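Side-chain contact in putative cell adhesion protein (Bacteroides eggerthii, PDB 4GPV), which is probably a FimA-like major fimbrial subunit that takes part in pilus formation and cell adhesion in a bacterium of the human gut: residues 178-183 with 278-283. Residues are numbered along the deposited sequence; the frame is centred on the assembly and turned at random.
Sequences ITDDAA and IFYPIL
A phenolic hydroxyl set against a methyl group is the odd feature here: Tyr-280 OH lies 3.6 Å from CD1 of Ile-178, the side chains arriving from opposite directions. The hydroxyl is hydrogen-bonded beyond the pair to Gly-314 O, so its oxygen is satisfied although Ile-178 offers it only carbon. Ile-278 supplies the apolar part of the contact, crossing Ile-178 at about a right angle, and its CD1 is 3.7 Å from CD1 and 3.8 Å from CG2 of Ile-178. Because CG1 of Ile-178 stands anti to the carbonyl carbon (chi1 -63°) while CG2 is anti to the backbone N, both branches reach this methyl. An alanine at Ile-178 is likely to open a gap beside the Ile-278 methyl and the tyrosine hydroxyl, since the CG1, CG2 and CD1 atoms that Ile-178 sets against them would be gone. Two residues along the strand, Asp-180 OD1 approaches Tyr-280 CE2 obliquely at 4.1 Å, with carboxylate and ring planes 89° apart; its firmer partners are Ser-267 OG for OD1 and Arg-168, salt-bridged to OD2. No hydrogen bond joins the segments, and their axes remain 9.1 Å apart, as expected of strands separated by an intervening one. That strand, 262-271, pairs antiparallel with both 176-193 and 274-283, and its Ser-267 touches both isoleucines and Tyr-280: next-but-one packing across one face of a twisted beta-sheet in the FimA-like C-terminal domain.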
loop_
_atom_site.group_PDB
_atom_site.type_symbol
_atom_site.label_atom_id
_atom_site.label_comp_id
_atom_site.label_asym_id
_atom_site.label_seq_id
_atom_site.Cartn_x
_atom_site.Cartn_y
_atom_site.Cartn_z
ATOM N N ILE A 178 -10.528 10.892 28.320
ATOM C CA ILE A 178 -10.284 10.453 26.949
ATOM C C ILE A 178 -9.678 9.089 27.061
ATOM O O ILE A 178 -8.764 8.884 27.861
ATOM C CB ILE A 178 -9.435 11.438 26.072
ATOM C CG1 ILE A 178 -10.185 12.769 25.898
ATOM C CG2 ILE A 178 -9.105 10.837 24.687
ATOM C CD1 ILE A 178 -9.350 13.905 25.218
ATOM N N THR A 179 -10.235 8.138 26.301
ATOM C CA THR A 179 -9.716 6.790 26.175
ATOM C C THR A 179 -9.380 6.599 24.698
ATOM O O THR A 179 -10.253 6.774 23.845
ATOM C CB THR A 179 -10.728 5.743 26.705
ATOM O OG1 THR A 179 -10.977 5.986 28.088
ATOM C CG2 THR A 179 -10.247 4.294 26.500
ATOM N N ASP A 180 -8.122 6.272 24.379
ATOM C CA ASP A 180 -7.775 6.024 22.988
ATOM C C ASP A 180 -8.255 4.636 22.605
ATOM O O ASP A 180 -8.045 3.685 23.378
ATOM C CB ASP A 180 -6.262 6.147 22.779
ATOM C CG ASP A 180 -5.706 7.518 23.094
ATOM O OD1 ASP A 180 -6.429 8.527 22.872
ATOM O OD2 ASP A 180 -4.584 7.587 23.625
ATOM N N ASP A 181 -8.887 4.491 21.408
ATOM C CA ASP A 181 -9.441 3.193 21.036
ATOM C C ASP A 181 -8.630 2.487 19.957
ATOM O O ASP A 181 -8.407 1.275 20.054
ATOM C CB ASP A 181 -10.909 3.341 20.593
ATOM C CG ASP A 181 -11.771 4.090 21.592
ATOM O OD1 ASP A 181 -11.751 3.729 22.795
ATOM O OD2 ASP A 181 -12.444 5.050 21.185
ATOM N N ALA A 182 -8.224 3.205 18.911
ATOM C CA ALA A 182 -7.518 2.550 17.819
ATOM C C ALA A 182 -6.718 3.504 16.952
ATOM O O ALA A 182 -6.996 4.704 16.913
ATOM C CB ALA A 182 -8.541 1.839 16.927
ATOM N N ALA A 183 -5.713 2.963 16.265
ATOM C CA ALA A 183 -5.033 3.654 15.184
ATOM C C ALA A 183 -5.767 3.178 13.936
ATOM O O ALA A 183 -5.916 1.958 13.725
ATOM C CB ALA A 183 -3.543 3.288 15.135
ATOM N N ILE A 278 -13.579 11.115 18.912
ATOM C CA ILE A 278 -12.664 12.219 18.602
ATOM C C ILE A 278 -11.506 11.622 17.852
ATOM O O ILE A 278 -11.278 10.408 17.913
ATOM C CB ILE A 278 -12.201 13.078 19.811
ATOM C CG1 ILE A 278 -11.435 12.218 20.841
ATOM C CG2 ILE A 278 -13.384 13.840 20.439
ATOM C CD1 ILE A 278 -10.670 12.947 21.886
ATOM N N PHE A 279 -10.806 12.456 17.117
ATOM C CA PHE A 279 -9.701 11.991 16.274
ATOM C C PHE A 279 -8.477 12.876 16.374
ATOM O O PHE A 279 -8.598 14.081 16.556
ATOM C CB PHE A 279 -10.158 11.966 14.797
ATOM C CG PHE A 279 -11.329 11.062 14.516
ATOM C CD1 PHE A 279 -12.636 11.519 14.668
ATOM C CD2 PHE A 279 -11.131 9.744 14.133
ATOM C CE1 PHE A 279 -13.722 10.672 14.426
ATOM C CE2 PHE A 279 -12.209 8.909 13.850
ATOM C CZ PHE A 279 -13.507 9.363 14.046
ATOM N N TYR A 280 -7.288 12.273 16.190
ATOM C CA TYR A 280 -6.029 13.018 16.080
ATOM C C TYR A 280 -5.518 12.628 14.694
ATOM O O TYR A 280 -4.885 11.586 14.548
ATOM C CB TYR A 280 -5.052 12.657 17.210
ATOM C CG TYR A 280 -5.637 12.850 18.588
ATOM C CD1 TYR A 280 -5.529 14.076 19.246
ATOM C CD2 TYR A 280 -6.240 11.793 19.266
ATOM C CE1 TYR A 280 -5.964 14.231 20.560
ATOM C CE2 TYR A 280 -6.726 11.952 20.572
ATOM C CZ TYR A 280 -6.588 13.176 21.213
ATOM O OH TYR A 280 -7.046 13.318 22.510
ATOM N N PRO A 281 -5.938 13.357 13.641
ATOM C CA PRO A 281 -5.685 12.866 12.280
ATOM C C PRO A 281 -4.594 13.582 11.477
ATOM O O PRO A 281 -4.170 14.696 11.815
ATOM C CB PRO A 281 -7.026 13.139 11.613
ATOM C CG PRO A 281 -7.532 14.398 12.302
ATOM C CD PRO A 281 -6.834 14.531 13.617
ATOM N N ILE A 282 -4.212 12.943 10.370
ATOM C CA ILE A 282 -3.335 13.517 9.364
ATOM C C ILE A 282 -3.893 13.161 7.992
ATOM O O ILE A 282 -4.085 11.982 7.686
ATOM C CB ILE A 282 -1.824 13.190 9.508
ATOM C CG1 ILE A 282 -0.956 14.111 8.581
ATOM C CG2 ILE A 282 -1.510 11.741 9.289
ATOM C CD1 ILE A 282 -1.100 15.758 8.865
ATOM N N LEU A 283 -4.174 14.193 7.176
ATOM C CA LEU A 283 -4.685 14.007 5.814
ATOM C C LEU A 283 -3.525 13.919 4.866
ATOM O O LEU A 283 -2.659 14.793 4.908
ATOM C CB LEU A 283 -5.599 15.180 5.388
ATOM C CG LEU A 283 -7.064 15.110 5.767
ATOM C CD1 LEU A 283 -7.225 15.298 7.225
ATOM C CD2 LEU A 283 -7.822 16.204 5.072
#